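PDB 5JSC: putative acyl-CoA dehydrogenase from Burkholderia xenovorans, which belongs to the acyl-CoA dehydrogenase family and binds flavin-adenine dinucleotide at contacts between the subunits of a four-chain assembly. Local coordinates for residues Q298-K303 with V354-G359; A308-S313 with Q347-A352; M277-A282 with T366-L371; L270-H275 with R373-L378. One frame throughout, in Å; residues are numbered along the deposited sequence. Where two conformers were deposited one is given.

How the interactions relate
All four contacts join helices of the C-terminal helical domain. Interactions 1 and 2 tie helix 298-325 to helix 332-356 at two levels; interactions 3 and 4 do the same for helices 250-286 and 367-376. Interactions 1, 2 and 4 are largely buried, whereas interaction 3 is only partly so. Their chemistry follows their place. Interaction 1 pairs a thin apolar contact with backbone bonds to the FAD, interaction 2 joins a methyl contact to a water bridge beside a sulfate, interaction 3 sets a glutamate before a helix start, and interaction 4 centres on a phenylalanine ring. Interactions 2 and 3 each touch all the others, Leu371 of interaction 3 packing on Phe272 of interaction 4.

Interaction 1: residues Q298-K303 with V354-G359; sequences QLTQAK and VQLYGG. With FAD (flavin-adenine dinucleotide), chain T.
Gln355, whose side chain lies beside the tip of Lys303, takes a 2.8 Å hydrogen bond on its backbone O from O3B, a ribose hydroxyl of the FAD. The contact belongs to the C-terminal helical domain of the acyl-CoA dehydrogenase fold, where the start of helix 298-325 meets the end of helix 332-356 beside the adenosine half of the cofactor. The direct contact between the helices is slight and largely apolar. Thr300 CG2 meets Leu356 CD2 at 3.8 Å, methyl against methyl; chi1 of -55° sets OG1 beside the backbone N, where it bonds to Leu294 O, and leaves CG2 anti to that N. Lys303 bends twice along its chain and comes across Gln355 at about a right angle, NZ lying 3.8 Å from Gln355 CG and forming a weak, long ion pair with Glu386 of the second subunit. This lysine has two conformers, so its part in the contact is less certain. The Gln355 amide turns there too: OE1 bonds to Arg376 of the second subunit, NE2 to Glu386 and Arg379 O of that subunit. Beyond the helix the chain turns through Gly358, whose positive phi (63°) suits glycine, and its CA runs 3.7 Å from FAD O3P. One residue later Gly359 N donates to the pyrophosphate oxygen O1P of the FAD at 2.8 Å, almost straight with an N-H...O angle of 167°.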
# COMPACT_ATOMS: atom_id res chain seq x y z
N GLN C 298 -17.07 -0.28 11.29
CA GLN C 298 -15.66 0.08 11.48
C GLN C 298 -14.95 0.31 10.15
O GLN C 298 -14.09 1.19 10.06
CB GLN C 298 -14.90 -0.99 12.25
CG GLN C 298 -15.23 -1.09 13.71
CD GLN C 298 -14.17 -1.87 14.46
OE1 GLN C 298 -13.53 -2.77 13.90
NE2 GLN C 298 -13.95 -1.51 15.71
N LEU C 299 -15.23 -0.52 9.14
CA LEU C 299 -14.51 -0.36 7.88
C LEU C 299 -14.79 1.00 7.27
O LEU C 299 -13.88 1.65 6.74
CB LEU C 299 -14.88 -1.47 6.89
CG LEU C 299 -14.29 -2.86 7.15
CD1 LEU C 299 -14.81 -3.86 6.12
CD2 LEU C 299 -12.77 -2.82 7.12
N THR C 300 -16.03 1.48 7.40
CA THR C 300 -16.37 2.81 6.91
C THR C 300 -15.65 3.88 7.71
O THR C 300 -15.09 4.82 7.14
CB THR C 300 -17.88 3.03 6.99
OG1 THR C 300 -18.54 1.97 6.29
CG2 THR C 300 -18.27 4.37 6.38
N GLN C 301 -15.66 3.74 9.03
CA GLN C 301 -14.99 4.73 9.88
C GLN C 301 -13.50 4.81 9.57
O GLN C 301 -12.94 5.91 9.51
CB GLN C 301 -15.24 4.39 11.34
CG GLN C 301 -16.71 4.52 11.69
CD GLN C 301 -17.02 4.08 13.09
OE1 GLN C 301 -16.14 3.66 13.83
NE2 GLN C 301 -18.29 4.17 13.46
N ALA C 302 -12.85 3.66 9.38
CA ALA C 302 -11.42 3.66 9.08
C ALA C 302 -11.15 4.23 7.70
O ALA C 302 -10.13 4.90 7.48
CB ALA C 302 -10.87 2.24 9.20
N LYS C 303 -12.04 3.96 6.75
CA LYS C 303 -11.88 4.51 5.40
C LYS C 303 -12.05 6.02 5.40
O LYS C 303 -11.25 6.74 4.78
CB LYS C 303 -12.86 3.86 4.43
CG LYS C 303 -12.74 4.38 3.02
CD LYS C 303 -12.65 3.22 2.02
CE LYS C 303 -14.01 2.81 1.53
NZ LYS C 303 -14.01 1.42 1.00
N VAL C 354 -16.14 6.88 -4.23
CA VAL C 354 -16.88 6.07 -5.20
C VAL C 354 -17.36 4.78 -4.55
O VAL C 354 -18.53 4.39 -4.66
CB VAL C 354 -16.02 5.78 -6.44
CG1 VAL C 354 -16.68 4.72 -7.31
CG2 VAL C 354 -15.80 7.05 -7.23
N GLN C 355 -16.46 4.10 -3.85
CA GLN C 355 -16.79 2.81 -3.25
C GLN C 355 -17.90 2.94 -2.22
O GLN C 355 -18.80 2.09 -2.13
CB GLN C 355 -15.54 2.19 -2.63
CG GLN C 355 -15.66 0.71 -2.34
CD GLN C 355 -15.68 -0.16 -3.59
OE1 GLN C 355 -15.47 0.33 -4.71
NE2 GLN C 355 -15.90 -1.46 -3.41
N LEU C 356 -17.87 4.03 -1.43
CA LEU C 356 -18.91 4.23 -0.42
C LEU C 356 -20.28 4.39 -1.05
O LEU C 356 -21.30 4.01 -0.44
CB LEU C 356 -18.58 5.46 0.44
CG LEU C 356 -17.41 5.32 1.43
CD1 LEU C 356 -16.93 6.69 1.93
CD2 LEU C 356 -17.80 4.40 2.60
N TYR C 357 -20.34 4.94 -2.27
CA TYR C 357 -21.60 5.14 -2.96
C TYR C 357 -22.15 3.89 -3.64
O TYR C 357 -23.28 3.93 -4.14
CB TYR C 357 -21.47 6.25 -4.00
CG TYR C 357 -21.91 7.57 -3.46
CD1 TYR C 357 -21.03 8.39 -2.78
CD2 TYR C 357 -23.23 7.96 -3.57
CE1 TYR C 357 -21.45 9.59 -2.26
CE2 TYR C 357 -23.66 9.16 -3.06
CZ TYR C 357 -22.76 9.97 -2.40
OH TYR C 357 -23.16 11.18 -1.87
N GLY C 358 -21.39 2.79 -3.67
CA GLY C 358 -21.90 1.60 -4.34
C GLY C 358 -22.13 1.84 -5.82
O GLY C 358 -21.36 2.53 -6.49
N GLY C 359 -23.23 1.27 -6.34
CA GLY C 359 -23.52 1.40 -7.76
C GLY C 359 -23.62 2.85 -8.20
O GLY C 359 -23.18 3.21 -9.30
PA FAD T . -24.60 -0.18 -0.76
O1A FAD T . -25.28 -1.44 -0.37
O2A FAD T . -25.24 1.10 -0.26
O5B FAD T . -23.09 -0.27 -0.29
C5B FAD T . -22.25 0.90 -0.41
C4B FAD T . -20.86 0.45 -0.02
O4B FAD T . -20.87 0.06 1.37
C3B FAD T . -20.36 -0.80 -0.73
O3B FAD T . -19.88 -0.54 -2.04
C2B FAD T . -19.26 -1.28 0.23
O2B FAD T . -18.04 -0.60 -0.04
C1B FAD T . -19.83 -0.87 1.60
N9A FAD T . -20.36 -1.96 2.41
C8A FAD T . -21.39 -2.80 2.08
N7A FAD T . -21.73 -3.63 3.04
C5A FAD T . -20.85 -3.31 4.07
C6A FAD T . -20.70 -3.82 5.37
N6A FAD T . -21.46 -4.80 5.88
N1A FAD T . -19.74 -3.28 6.15
C2A FAD T . -18.98 -2.30 5.64
N3A FAD T . -19.02 -1.75 4.43
C4A FAD T . -19.99 -2.30 3.69
N1 FAD T . -27.72 -5.67 -9.29
C2 FAD T . -28.61 -6.62 -9.71
O2 FAD T . -29.47 -7.09 -8.96
N3 FAD T . -28.55 -7.08 -11.00
C4 FAD T . -27.64 -6.69 -11.96
O4 FAD T . -27.73 -7.11 -13.10
C4X FAD T . -26.68 -5.72 -11.51
N5 FAD T . -25.83 -5.24 -12.37
C5X FAD T . -25.03 -4.17 -11.99
C6 FAD T . -24.23 -3.55 -12.95
C7 FAD T . -23.51 -2.40 -12.65
C7M FAD T . -22.68 -1.74 -13.72
C8 FAD T . -23.56 -1.87 -11.35
C8M FAD T . -22.80 -0.63 -10.99
C9 FAD T . -24.35 -2.50 -10.39
C9A FAD T . -25.09 -3.64 -10.69
N10 FAD T . -25.97 -4.23 -9.77
C10 FAD T . -26.81 -5.25 -10.15
C1' FAD T . -26.08 -3.66 -8.41
C2' FAD T . -24.92 -4.02 -7.50
O2' FAD T . -24.97 -5.40 -7.13
C3' FAD T . -24.96 -3.15 -6.24
O3' FAD T . -24.64 -1.83 -6.65
C4' FAD T . -24.00 -3.58 -5.13
O4' FAD T . -24.46 -4.80 -4.55
C5' FAD T . -23.85 -2.51 -4.06
O5' FAD T . -25.17 -2.18 -3.56
P FAD T . -25.49 -0.61 -3.45
O1P FAD T . -25.24 0.10 -4.73
O2P FAD T . -26.90 -0.47 -2.96
O3P FAD T . -24.47 -0.08 -2.35

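Interaction 2: residues A308-S313 with Q347-A352; sequences ALTIDS and QQVIDA. With SO4 (sulfate ion), chain P.
The flat group here, the carboxamide of Gln348, is not stacked on the helix across from it; its OE1 lies 4.4 Å from Thr310 OG1, too far for a direct bond. A water spans the distance, donating to Thr310 OG1 at 2.7 Å and to Gln348 OE1 at 2.8 Å. Beneath this bridge Val349 packs directly on Thr310, CG2 on CG2 at 3.8 Å, the two side chains sliding past each other in opposite directions. The other Val349 branch, CG1, stands anti to the backbone N (chi1 174°) and reaches Ile311 CD1 at 4.2 Å. Helices 298-325 and 332-356 are successive antiparallel members of the C-terminal helical domain; the axes of 308-313 and 347-352 approach to 9.8 Å, with 152° between their directions. Thr310 thus has two sides: its methyl serves the helix interface, while OG1 meets the water and lies 2.7 Å from sulfate O3. Gln306 OE1 also bonds to this hydroxyl, so two acceptors compete for its one proton. Ser313 OG comes very close to sulfate O1, but the serine has two conformers and that short distance is doubtful. His341 of the fourth subunit also bonds to the sulfate, which probably comes from the crystallisation liquor. A threonine hydroxyl of one chain and an imidazole of another lie at the ion, consistent with a spot between subunits that can take up an anion.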
# COMPACT_ATOMS: atom_id res chain seq x y z
N ALA C 308 -9.56 11.51 5.44
CA ALA C 308 -9.29 12.77 6.14
C ALA C 308 -7.80 12.94 6.42
O ALA C 308 -7.27 14.06 6.33
CB ALA C 308 -10.09 12.81 7.44
N LEU C 309 -7.11 11.86 6.77
CA LEU C 309 -5.67 11.93 7.00
C LEU C 309 -4.94 12.34 5.73
O LEU C 309 -4.07 13.23 5.76
CB LEU C 309 -5.17 10.57 7.50
CG LEU C 309 -3.66 10.48 7.76
CD1 LEU C 309 -3.25 11.50 8.82
CD2 LEU C 309 -3.27 9.06 8.18
N THR C 310 -5.28 11.71 4.61
CA THR C 310 -4.66 12.06 3.34
C THR C 310 -4.93 13.52 2.99
O THR C 310 -4.02 14.22 2.52
CB THR C 310 -5.17 11.12 2.25
OG1 THR C 310 -4.65 9.82 2.51
CG2 THR C 310 -4.70 11.58 0.88
N ILE C 311 -6.15 14.00 3.24
CA ILE C 311 -6.47 15.39 2.96
C ILE C 311 -5.64 16.33 3.82
O ILE C 311 -5.10 17.34 3.33
CB ILE C 311 -7.98 15.63 3.14
CG1 ILE C 311 -8.72 15.10 1.91
CG2 ILE C 311 -8.29 17.14 3.37
CD1 ILE C 311 -10.21 14.97 2.10
N ASP C 312 -5.50 16.03 5.12
CA ASP C 312 -4.74 16.95 5.97
C ASP C 312 -3.26 16.92 5.63
O ASP C 312 -2.61 17.97 5.60
CB ASP C 312 -4.97 16.63 7.45
CG ASP C 312 -6.21 17.30 8.00
OD1 ASP C 312 -7.04 17.78 7.19
OD2 ASP C 312 -6.35 17.35 9.24
N SER C 313 -2.70 15.74 5.35
CA SER C 313 -1.29 15.72 4.97
C SER C 313 -1.08 16.43 3.64
O SER C 313 -0.10 17.17 3.48
CB SER C 313 -0.75 14.29 4.94
OG SER C 313 -1.50 13.45 4.09
N GLN C 347 -6.53 10.86 -5.67
CA GLN C 347 -7.01 9.68 -6.37
C GLN C 347 -7.56 8.66 -5.39
O GLN C 347 -8.65 8.10 -5.60
CB GLN C 347 -5.87 9.06 -7.20
CG GLN C 347 -6.27 7.79 -7.97
CD GLN C 347 -6.90 8.10 -9.32
OE1 GLN C 347 -6.37 8.89 -10.10
NE2 GLN C 347 -8.07 7.50 -9.59
N GLN C 348 -6.82 8.41 -4.31
CA GLN C 348 -7.25 7.43 -3.31
C GLN C 348 -8.51 7.88 -2.60
O GLN C 348 -9.40 7.06 -2.33
CB GLN C 348 -6.13 7.20 -2.30
CG GLN C 348 -4.89 6.58 -2.91
CD GLN C 348 -3.74 6.58 -1.93
OE1 GLN C 348 -3.71 7.36 -0.98
NE2 GLN C 348 -2.77 5.69 -2.17
N VAL C 349 -8.59 9.16 -2.23
CA VAL C 349 -9.77 9.68 -1.54
C VAL C 349 -11.00 9.55 -2.42
O VAL C 349 -12.06 9.10 -1.98
CB VAL C 349 -9.53 11.14 -1.12
CG1 VAL C 349 -10.80 11.74 -0.53
CG2 VAL C 349 -8.38 11.20 -0.12
N ILE C 350 -10.87 9.97 -3.67
CA ILE C 350 -11.97 9.92 -4.62
C ILE C 350 -12.39 8.47 -4.85
O ILE C 350 -13.59 8.15 -4.87
CB ILE C 350 -11.57 10.63 -5.92
CG1 ILE C 350 -11.50 12.14 -5.66
CG2 ILE C 350 -12.54 10.31 -7.04
CD1 ILE C 350 -10.74 12.91 -6.74
N ASP C 351 -11.42 7.58 -5.00
CA ASP C 351 -11.74 6.17 -5.21
C ASP C 351 -12.52 5.59 -4.04
O ASP C 351 -13.46 4.81 -4.24
CB ASP C 351 -10.45 5.38 -5.43
CG ASP C 351 -10.70 3.95 -5.78
OD1 ASP C 351 -11.00 3.69 -6.97
OD2 ASP C 351 -10.58 3.09 -4.88
N ALA C 352 -12.14 5.98 -2.82
CA ALA C 352 -12.86 5.52 -1.64
C ALA C 352 -14.28 6.07 -1.60
O ALA C 352 -15.21 5.36 -1.23
CB ALA C 352 -12.09 5.92 -0.38
S SO4 P . -1.26 9.86 3.99
O1 SO4 P . -1.60 11.07 4.74
O2 SO4 P . 0.18 9.83 3.75
O3 SO4 P . -1.97 9.85 2.71
O4 SO4 P . -1.62 8.70 4.81
O HOH W 1 -5.66 7.75 1.06

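Interaction 3: residues M277-A282 with T366-L371; sequences MAEGVA and TAVEML
With chi1 at -61° Glu279 sets CG anti to its carbonyl carbon, and a bend at chi2 (-75°) folds the carboxylate back over the methyl of Ala367. The pair joins helix 250-286 to the first turn of helix 367-376 within the C-terminal helical domain of the acyl-CoA dehydrogenase fold. Glu279 OE2 lies 3.5 Å from Ala367 CB, and CD is almost as near to the same methyl. Closer to its own backbone the glutamate turns apolar: CB packs on Val368 CG1 at 3.8 Å, the two side chains meeting at a slant. Val368 continues inward to Ala353 and Val354 of helix 332-356, so this methyl contact borders the buried part of the domain, while Glu279 and Ala367 are partly exposed. A water links the two helices as well, accepting from Val368 N at 3.1 Å and donating to Glu279 OE1 at 3.3 Å. Amides of a first helical turn have no carbonyl of their own helix to bind, and here the water takes one up and passes the link to the acid. The same helix start would probably favour the charged form of Glu279. OE2 has a further, weak bond to His275 NE2 one turn earlier; Tyr357 OH probably bonds to OE1, and has a weak bond to the backbone O of Glu279. Thr366 occupies the N-cap position of helix 367-376: its OG1 accepts from Glu369 N in a weak bond of 3.3 Å with an N-H...O angle of 152°.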
# COMPACT_ATOMS: atom_id res chain seq x y z
N MET C 277 -14.53 13.92 -0.06
CA MET C 277 -14.70 13.71 1.38
C MET C 277 -16.09 14.12 1.84
O MET C 277 -16.74 13.39 2.60
CB MET C 277 -13.64 14.53 2.13
CG MET C 277 -13.69 14.40 3.65
SD MET C 277 -12.77 12.94 4.19
CE MET C 277 -14.00 11.93 4.93
N ALA C 278 -16.56 15.29 1.40
CA ALA C 278 -17.90 15.72 1.79
C ALA C 278 -18.95 14.74 1.30
O ALA C 278 -19.88 14.38 2.05
CB ALA C 278 -18.17 17.13 1.25
N GLU C 279 -18.83 14.27 0.06
CA GLU C 279 -19.78 13.29 -0.46
C GLU C 279 -19.72 12.00 0.35
O GLU C 279 -20.76 11.40 0.66
CB GLU C 279 -19.48 13.00 -1.93
CG GLU C 279 -19.59 14.20 -2.84
CD GLU C 279 -21.00 14.60 -3.13
OE1 GLU C 279 -21.89 13.73 -3.13
OE2 GLU C 279 -21.23 15.80 -3.40
N GLY C 280 -18.51 11.55 0.69
CA GLY C 280 -18.34 10.28 1.37
C GLY C 280 -18.89 10.30 2.78
O GLY C 280 -19.59 9.36 3.20
N VAL C 281 -18.59 11.35 3.55
CA VAL C 281 -19.10 11.38 4.92
C VAL C 281 -20.62 11.53 4.92
O VAL C 281 -21.31 10.90 5.74
CB VAL C 281 -18.39 12.47 5.75
CG1 VAL C 281 -18.82 13.89 5.37
CG2 VAL C 281 -18.57 12.21 7.25
N ALA C 282 -21.18 12.33 3.99
CA ALA C 282 -22.63 12.45 3.93
C ALA C 282 -23.29 11.12 3.60
O ALA C 282 -24.34 10.79 4.16
CB ALA C 282 -23.02 13.52 2.91
N THR C 366 -22.90 11.76 -11.37
CA THR C 366 -22.84 11.96 -9.92
C THR C 366 -21.51 12.62 -9.57
O THR C 366 -20.52 12.52 -10.31
CB THR C 366 -22.96 10.64 -9.16
OG1 THR C 366 -21.83 9.83 -9.47
CG2 THR C 366 -24.24 9.91 -9.56
N ALA C 367 -21.48 13.29 -8.42
CA ALA C 367 -20.28 14.02 -8.03
C ALA C 367 -19.06 13.11 -7.99
O ALA C 367 -18.00 13.45 -8.54
CB ALA C 367 -20.50 14.72 -6.68
N VAL C 368 -19.19 11.93 -7.38
CA VAL C 368 -17.99 11.11 -7.21
C VAL C 368 -17.58 10.47 -8.54
O VAL C 368 -16.38 10.27 -8.78
CB VAL C 368 -18.18 10.06 -6.10
CG1 VAL C 368 -18.43 10.74 -4.75
CG2 VAL C 368 -19.29 9.05 -6.43
N GLU C 369 -18.53 10.15 -9.42
CA GLU C 369 -18.16 9.62 -10.73
C GLU C 369 -17.40 10.66 -11.54
O GLU C 369 -16.42 10.35 -12.22
CB GLU C 369 -19.41 9.16 -11.49
CG GLU C 369 -19.14 8.45 -12.81
CD GLU C 369 -19.00 9.38 -14.00
OE1 GLU C 369 -19.43 10.55 -13.94
OE2 GLU C 369 -18.46 8.92 -15.03
N MET C 370 -17.84 11.92 -11.46
CA MET C 370 -17.13 12.98 -12.16
C MET C 370 -15.73 13.17 -11.59
O MET C 370 -14.77 13.39 -12.34
CB MET C 370 -17.92 14.28 -12.07
CG MET C 370 -19.26 14.18 -12.79
SD MET C 370 -20.17 15.71 -12.87
CE MET C 370 -20.43 16.05 -11.15
N LEU C 371 -15.59 13.10 -10.26
CA LEU C 371 -14.29 13.27 -9.64
C LEU C 371 -13.34 12.14 -10.02
O LEU C 371 -12.13 12.37 -10.20
CB LEU C 371 -14.44 13.36 -8.12
CG LEU C 371 -15.10 14.65 -7.64
CD1 LEU C 371 -15.61 14.50 -6.21
CD2 LEU C 371 -14.12 15.82 -7.73
O HOH W 2 -21.69 11.60 -5.63

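Interaction 4: residues L270-H275 with R373-L378; sequences LGFARH and REIRAL. With EDO (1,2-ethanediol), chain O.
Where helix 250-286 lies against residues 373-378, toward the C-terminal end of helix 367-376, the ring of Phe272 is the side chain that all the partners across the contact share. Glu374 covers one face: its CG stands 3.7 Å from the ring centroid and 29° off the normal, a CH-pi contact in which ring atom CZ is nearest to CG at 3.3 Å. The glutamate reaches this place with CG anti to its backbone N and a bend at chi2; the carboxylate lies nearly parallel to the ring, 13° between the planes. Its OE2 is hydrogen-bonded to His226 NE2. At the ring edge, near the plane, Leu378 CD2 approaches Phe272 CE2 at 3.9 Å, and Ile375 CD1 comes in obliquely, 4.2 Å from CD2 of the ring. These groups fill part of the interior of the C-terminal helical domain, for Ile375 also packs on Ile350 of helix 332-356; Phe272 also touches Ala99 of helix 88-101. Elsewhere on helix 250-286 the Arg274 chain runs extended from CG to NE, and NE forms a salt bridge with Glu96. Arg274 NH2 donates to O1 of a 1,2-ethanediol molecule, probably from the crystallisation liquor, at 2.8 Å and 160°, the oxygen lying at the edge of the guanidinium, in its plane. Leu270 CD2 touches the same ethanediol O1 at 3.5 Å.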
# COMPACT_ATOMS: atom_id res chain seq x y z
N LEU C 270 -6.26 18.70 -3.99
CA LEU C 270 -6.81 18.78 -2.65
C LEU C 270 -8.28 19.20 -2.67
O LEU C 270 -9.09 18.65 -1.92
CB LEU C 270 -5.97 19.77 -1.84
CG LEU C 270 -6.48 20.24 -0.48
CD1 LEU C 270 -6.60 19.05 0.47
CD2 LEU C 270 -5.51 21.29 0.09
N GLY C 271 -8.62 20.19 -3.50
CA GLY C 271 -10.02 20.61 -3.61
C GLY C 271 -10.92 19.49 -4.10
O GLY C 271 -12.01 19.27 -3.56
N PHE C 272 -10.49 18.78 -5.15
CA PHE C 272 -11.25 17.62 -5.61
C PHE C 272 -11.41 16.60 -4.48
O PHE C 272 -12.50 16.05 -4.28
CB PHE C 272 -10.55 16.97 -6.81
CG PHE C 272 -10.59 17.81 -8.07
CD1 PHE C 272 -11.78 18.41 -8.50
CD2 PHE C 272 -9.44 17.97 -8.84
CE1 PHE C 272 -11.81 19.16 -9.67
CE2 PHE C 272 -9.47 18.73 -10.01
CZ PHE C 272 -10.65 19.33 -10.42
N ALA C 273 -10.33 16.35 -3.72
CA ALA C 273 -10.41 15.41 -2.60
C ALA C 273 -11.40 15.89 -1.54
O ALA C 273 -12.17 15.09 -0.98
CB ALA C 273 -9.03 15.19 -1.99
N ARG C 274 -11.40 17.20 -1.23
CA ARG C 274 -12.34 17.69 -0.23
C ARG C 274 -13.78 17.50 -0.69
O ARG C 274 -14.67 17.21 0.12
CB ARG C 274 -12.08 19.16 0.08
CG ARG C 274 -10.79 19.41 0.85
CD ARG C 274 -10.84 20.79 1.49
NE ARG C 274 -9.57 21.22 2.10
CZ ARG C 274 -9.15 20.87 3.31
NH1 ARG C 274 -9.87 20.04 4.05
NH2 ARG C 274 -8.00 21.35 3.78
N HIS C 275 -14.04 17.69 -1.99
CA HIS C 275 -15.38 17.42 -2.50
C HIS C 275 -15.75 15.96 -2.29
O HIS C 275 -16.85 15.64 -1.81
CB HIS C 275 -15.46 17.81 -3.98
CG HIS C 275 -16.85 17.85 -4.53
ND1 HIS C 275 -17.12 18.23 -5.83
CD2 HIS C 275 -18.04 17.55 -3.97
CE1 HIS C 275 -18.42 18.17 -6.04
NE2 HIS C 275 -19.01 17.77 -4.93
N ARG C 373 -13.19 10.67 -12.85
CA ARG C 373 -12.63 11.04 -14.14
C ARG C 373 -11.71 12.25 -14.04
O ARG C 373 -10.65 12.28 -14.67
CB ARG C 373 -13.74 11.28 -15.15
CG ARG C 373 -14.50 9.99 -15.48
CD ARG C 373 -15.47 10.15 -16.63
NE ARG C 373 -16.70 10.77 -16.18
CZ ARG C 373 -17.04 12.02 -16.42
NH1 ARG C 373 -16.25 12.80 -17.16
NH2 ARG C 373 -18.18 12.49 -15.95
N GLU C 374 -12.10 13.24 -13.24
CA GLU C 374 -11.37 14.51 -13.21
C GLU C 374 -9.96 14.34 -12.65
O GLU C 374 -9.02 15.00 -13.12
CB GLU C 374 -12.15 15.52 -12.37
CG GLU C 374 -11.61 16.92 -12.46
CD GLU C 374 -12.05 17.61 -13.74
OE1 GLU C 374 -13.27 17.74 -13.95
OE2 GLU C 374 -11.17 18.00 -14.53
N ILE C 375 -9.79 13.50 -11.63
CA ILE C 375 -8.51 13.51 -10.93
C ILE C 375 -7.40 12.85 -11.74
O ILE C 375 -6.22 13.18 -11.53
CB ILE C 375 -8.66 12.83 -9.55
CG1 ILE C 375 -7.41 13.07 -8.68
CG2 ILE C 375 -8.96 11.33 -9.69
CD1 ILE C 375 -7.13 14.55 -8.39
N ARG C 376 -7.73 11.96 -12.67
CA ARG C 376 -6.70 11.06 -13.20
C ARG C 376 -5.60 11.83 -13.91
O ARG C 376 -4.41 11.50 -13.76
CB ARG C 376 -7.33 10.02 -14.13
CG ARG C 376 -6.38 8.89 -14.53
CD ARG C 376 -5.81 8.22 -13.29
NE ARG C 376 -4.75 7.23 -13.54
CZ ARG C 376 -3.47 7.55 -13.68
NH1 ARG C 376 -3.11 8.84 -13.70
NH2 ARG C 376 -2.54 6.61 -13.85
N ALA C 377 -5.95 12.89 -14.65
CA ALA C 377 -4.94 13.64 -15.39
C ALA C 377 -4.00 14.43 -14.49
O ALA C 377 -2.89 14.75 -14.92
CB ALA C 377 -5.59 14.60 -16.38
N LEU C 378 -4.41 14.76 -13.26
CA LEU C 378 -3.55 15.60 -12.43
C LEU C 378 -2.31 14.86 -11.94
O LEU C 378 -1.37 15.50 -11.47
CB LEU C 378 -4.33 16.17 -11.23
CG LEU C 378 -5.20 17.40 -11.55
CD1 LEU C 378 -6.40 17.07 -12.44
CD2 LEU C 378 -5.67 18.10 -10.28
C1 EDO O . -6.56 24.67 3.39
O1 EDO O . -6.73 23.55 2.53
C2 EDO O . -7.62 25.72 3.09
O2 EDO O . -8.89 25.09 2.89